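Long-range contact in extracellular ligand-binding receptor (Desulfitobacterium hafniense, PDB 4Q6B), which binds leucine and probably delivers it, and perhaps related amino acids, to an ABC transporter for uptake: residues G141-T150 with F196-K205. Numbering follows the deposited sequence.
Sequences GHERMVIYYT and FGMDGIFIAK
Parallel strands 144-149 and 200-204 lie side by side in the mixed sheet of one lobe of this periplasmic-binding-protein fold, with Val146 paired to Ile201 and Tyr148 to Ile203. The backbone ladder includes Asp199 N on Arg144 O, Val146 N on Gly200 O (3.0 Å), Phe202 N on Val146 O, Tyr148 N on Phe202 O and Ala204 N on Tyr148 O (2.7 Å). Just before the regular pairing, Asp199 ties the two segments together. Its CG sits between backbone N and carbonyl carbon (chi1 59°), which turns the carboxylate toward 141-150. There OD1 takes two amides, Glu143 N at 2.8 Å on its syn side and Arg144 N from above the carboxylate plane, while OD2 accepts His142 ND1 (3.0 Å), the ring standing steeply (78°) to the carboxylate. The short, forked side chain suits this place because it serves three donors at once; an alanine here would probably leave the Glu143 and Arg144 amides and His142 ND1 without their shared carboxylate. At Gly200 a CB would run into the imidazole. The Arg144 chain, bent at chi3, brings NH1 to Phe196 O (2.7 Å) nearly in the guanidinium plane, just after helix 183-195, which Gly197 closes with a Schellman motif. On one face of the sheet Val146 CG2 meets the selenium of Met198, a selenomethionine, at 3.7 Å, and Trp193 packs against both. Further along, Tyr148 CG, anti to the backbone N (chi1 178°), carries the ring to Lys205, whose CG lies over one ring face, offset toward the rim, with CD 3.5 Å from CE2. On the other face, Ile147 and Phe202 pack against helix 153-168. Helices thus flank the sheet on opposite faces, the alpha/beta/alpha layering characteristic of periplasmic-binding-protein lobes.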
loop_
_atom_site.group_PDB
_atom_site.type_symbol
_atom_site.label_atom_id
_atom_site.label_comp_id
_atom_site.label_asym_id
_atom_site.label_seq_id
_atom_site.Cartn_x
_atom_site.Cartn_y
_atom_site.Cartn_z
ATOM N N GLY A 141 -20.960 7.739 -13.161
ATOM C CA GLY A 141 -21.443 8.806 -14.042
ATOM C C GLY A 141 -20.422 9.926 -14.259
ATOM O O GLY A 141 -20.781 10.977 -14.799
ATOM N N HIS A 142 -19.174 9.725 -13.861
ATOM C CA HIS A 142 -18.166 10.715 -14.183
ATOM C C HIS A 142 -17.815 10.693 -15.651
ATOM O O HIS A 142 -17.699 9.636 -16.241
ATOM C CB HIS A 142 -16.931 10.524 -13.329
ATOM C CG HIS A 142 -17.170 10.848 -11.898
ATOM N ND1 HIS A 142 -16.937 12.098 -11.374
ATOM C CD2 HIS A 142 -17.687 10.109 -10.895
ATOM C CE1 HIS A 142 -17.275 12.103 -10.101
ATOM N NE2 HIS A 142 -17.723 10.905 -9.782
ATOM N N GLU A 143 -17.657 11.878 -16.229
ATOM C CA GLU A 143 -17.293 12.004 -17.640
ATOM C C GLU A 143 -16.144 12.960 -17.928
ATOM O O GLU A 143 -15.465 12.814 -18.950
ATOM C CB GLU A 143 -18.503 12.469 -18.472
ATOM C CG GLU A 143 -19.721 11.572 -18.285
ATOM C CD GLU A 143 -20.745 11.685 -19.395
ATOM O OE1 GLU A 143 -20.653 12.608 -20.214
ATOM O OE2 GLU A 143 -21.642 10.821 -19.438
ATOM N N ARG A 144 -16.000 14.017 -17.110
ATOM C CA ARG A 144 -15.025 15.096 -17.354
ATOM C C ARG A 144 -14.318 15.390 -16.027
ATOM O O ARG A 144 -14.942 15.889 -15.109
ATOM C CB ARG A 144 -15.733 16.362 -17.846
ATOM C CG ARG A 144 -16.627 16.150 -19.080
ATOM C CD ARG A 144 -16.895 17.419 -19.921
ATOM N NE ARG A 144 -16.213 17.219 -21.204
ATOM C CZ ARG A 144 -15.490 18.116 -21.870
ATOM N NH1 ARG A 144 -15.358 19.370 -21.434
ATOM N NH2 ARG A 144 -14.905 17.754 -23.005
HETATM N N MSE A 145 -13.038 15.044 -15.897
HETATM C CA MSE A 145 -12.397 15.146 -14.588
HETATM C C MSE A 145 -11.103 15.971 -14.670
HETATM O O MSE A 145 -10.522 16.185 -15.757
HETATM C CB MSE A 145 -12.111 13.746 -14.011
HETATM C CG MSE A 145 -13.404 13.000 -13.601
HETATM SE SE MSE A 145 -12.969 11.347 -12.764
HETATM C CE MSE A 145 -12.144 12.050 -11.114
ATOM N N VAL A 146 -10.641 16.427 -13.506
ATOM C CA VAL A 146 -9.372 17.172 -13.388
ATOM C C VAL A 146 -8.378 16.340 -12.580
ATOM O O VAL A 146 -8.776 15.632 -11.674
ATOM C CB VAL A 146 -9.587 18.546 -12.684
ATOM C CG1 VAL A 146 -8.258 19.217 -12.273
ATOM C CG2 VAL A 146 -10.342 19.526 -13.613
ATOM N N ILE A 147 -7.086 16.410 -12.895
ATOM C CA ILE A 147 -6.089 15.670 -12.113
ATOM C C ILE A 147 -5.139 16.684 -11.482
ATOM O O ILE A 147 -4.524 17.493 -12.190
ATOM C CB ILE A 147 -5.270 14.676 -12.979
ATOM C CG1 ILE A 147 -6.164 13.549 -13.525
ATOM C CG2 ILE A 147 -4.120 14.019 -12.156
ATOM C CD1 ILE A 147 -5.397 12.658 -14.515
ATOM N N TYR A 148 -5.019 16.659 -10.149
ATOM C CA TYR A 148 -4.013 17.472 -9.431
ATOM C C TYR A 148 -2.891 16.513 -9.122
ATOM O O TYR A 148 -3.127 15.489 -8.488
ATOM C CB TYR A 148 -4.606 18.000 -8.111
ATOM C CG TYR A 148 -3.659 18.809 -7.248
ATOM C CD1 TYR A 148 -2.818 19.785 -7.803
ATOM C CD2 TYR A 148 -3.661 18.658 -5.869
ATOM C CE1 TYR A 148 -1.950 20.579 -6.984
ATOM C CE2 TYR A 148 -2.840 19.423 -5.056
ATOM C CZ TYR A 148 -1.991 20.392 -5.610
ATOM O OH TYR A 148 -1.150 21.137 -4.815
ATOM N N TYR A 149 -1.675 16.792 -9.570
ATOM C CA TYR A 149 -0.633 15.778 -9.407
ATOM C C TYR A 149 0.692 16.364 -8.914
ATOM O O TYR A 149 0.906 17.561 -9.034
ATOM C CB TYR A 149 -0.416 15.006 -10.723
ATOM C CG TYR A 149 0.220 15.833 -11.794
ATOM C CD1 TYR A 149 1.593 15.739 -12.063
ATOM C CD2 TYR A 149 -0.541 16.719 -12.539
ATOM C CE1 TYR A 149 2.183 16.539 -13.010
ATOM C CE2 TYR A 149 0.040 17.511 -13.497
ATOM C CZ TYR A 149 1.382 17.407 -13.738
ATOM O OH TYR A 149 1.958 18.199 -14.705
ATOM N N THR A 150 1.570 15.530 -8.337
ATOM C CA THR A 150 2.917 15.958 -8.003
ATOM C C THR A 150 3.814 15.756 -9.217
ATOM O O THR A 150 3.848 14.669 -9.805
ATOM C CB THR A 150 3.485 15.171 -6.815
ATOM O OG1 THR A 150 2.673 15.434 -5.657
ATOM C CG2 THR A 150 4.926 15.580 -6.527
ATOM N N PHE A 196 -15.459 23.937 -18.368
ATOM C CA PHE A 196 -15.146 22.670 -19.024
ATOM C C PHE A 196 -16.087 21.574 -18.586
ATOM O O PHE A 196 -15.978 20.446 -19.052
ATOM C CB PHE A 196 -13.739 22.155 -18.655
ATOM C CG PHE A 196 -12.608 22.935 -19.239
ATOM C CD1 PHE A 196 -12.757 23.665 -20.411
ATOM C CD2 PHE A 196 -11.381 22.943 -18.600
ATOM C CE1 PHE A 196 -11.700 24.382 -20.931
ATOM C CE2 PHE A 196 -10.323 23.662 -19.119
ATOM C CZ PHE A 196 -10.491 24.376 -20.285
ATOM N N GLY A 197 -16.962 21.859 -17.635
ATOM C CA GLY A 197 -17.938 20.864 -17.234
ATOM C C GLY A 197 -17.407 19.828 -16.275
ATOM O O GLY A 197 -17.893 18.700 -16.263
HETATM N N MSE A 198 -16.432 20.219 -15.453
HETATM C CA MSE A 198 -15.821 19.303 -14.505
HETATM C C MSE A 198 -16.797 18.642 -13.576
HETATM O O MSE A 198 -17.679 19.304 -13.034
HETATM C CB MSE A 198 -14.787 20.025 -13.620
HETATM C CG MSE A 198 -14.264 19.152 -12.471
HETATM SE SE MSE A 198 -13.080 20.219 -11.275
HETATM C CE MSE A 198 -14.417 21.417 -10.489
ATOM N N ASP A 199 -16.615 17.330 -13.349
ATOM C CA ASP A 199 -17.490 16.627 -12.399
ATOM C C ASP A 199 -16.751 15.873 -11.309
ATOM O O ASP A 199 -17.369 15.185 -10.495
ATOM C CB ASP A 199 -18.491 15.706 -13.129
ATOM C CG ASP A 199 -17.821 14.658 -13.992
ATOM O OD1 ASP A 199 -18.362 14.371 -15.100
ATOM O OD2 ASP A 199 -16.788 14.074 -13.584
ATOM N N GLY A 200 -15.429 15.981 -11.278
ATOM C CA GLY A 200 -14.665 15.320 -10.232
ATOM C C GLY A 200 -13.206 15.658 -10.353
ATOM O O GLY A 200 -12.733 16.022 -11.442
ATOM N N ILE A 201 -12.482 15.505 -9.248
ATOM C CA ILE A 201 -11.028 15.698 -9.212
ATOM C C ILE A 201 -10.331 14.465 -8.663
ATOM O O ILE A 201 -10.691 13.968 -7.566
ATOM C CB ILE A 201 -10.645 16.910 -8.340
ATOM C CG1 ILE A 201 -11.266 18.160 -8.910
ATOM C CG2 ILE A 201 -9.125 17.101 -8.321
ATOM C CD1 ILE A 201 -11.258 19.392 -7.949
ATOM N N PHE A 202 -9.337 13.980 -9.410
ATOM C CA PHE A 202 -8.455 12.938 -8.912
ATOM C C PHE A 202 -7.157 13.584 -8.416
ATOM O O PHE A 202 -6.473 14.294 -9.145
ATOM C CB PHE A 202 -8.132 11.954 -10.012
ATOM C CG PHE A 202 -7.249 10.843 -9.559
ATOM C CD1 PHE A 202 -7.658 9.969 -8.589
ATOM C CD2 PHE A 202 -5.958 10.743 -10.057
ATOM C CE1 PHE A 202 -6.813 8.956 -8.133
ATOM C CE2 PHE A 202 -5.101 9.722 -9.620
ATOM C CZ PHE A 202 -5.532 8.834 -8.650
ATOM N N ILE A 203 -6.841 13.326 -7.158
ATOM C CA ILE A 203 -5.658 13.868 -6.533
ATOM C C ILE A 203 -4.563 12.799 -6.532
ATOM O O ILE A 203 -4.631 11.832 -5.800
ATOM C CB ILE A 203 -5.978 14.275 -5.092
ATOM C CG1 ILE A 203 -7.157 15.255 -5.072
ATOM C CG2 ILE A 203 -4.758 14.864 -4.407
ATOM C CD1 ILE A 203 -7.811 15.425 -3.717
ATOM N N ALA A 204 -3.539 13.036 -7.334
ATOM C CA ALA A 204 -2.425 12.121 -7.502
ATOM C C ALA A 204 -1.245 12.699 -6.740
ATOM O O ALA A 204 -0.129 12.742 -7.215
ATOM C CB ALA A 204 -2.091 11.933 -8.961
ATOM N N LYS A 205 -1.563 13.247 -5.591
ATOM C CA LYS A 205 -0.604 13.757 -4.654
ATOM C C LYS A 205 -0.832 12.966 -3.383
ATOM O O LYS A 205 -1.960 12.655 -3.041
ATOM C CB LYS A 205 -0.883 15.229 -4.369
ATOM C CG LYS A 205 -0.269 16.216 -5.334
ATOM C CD LYS A 205 0.089 17.517 -4.623
ATOM C CE LYS A 205 1.468 18.000 -5.029
ATOM N NZ LYS A 205 1.452 19.103 -6.036
#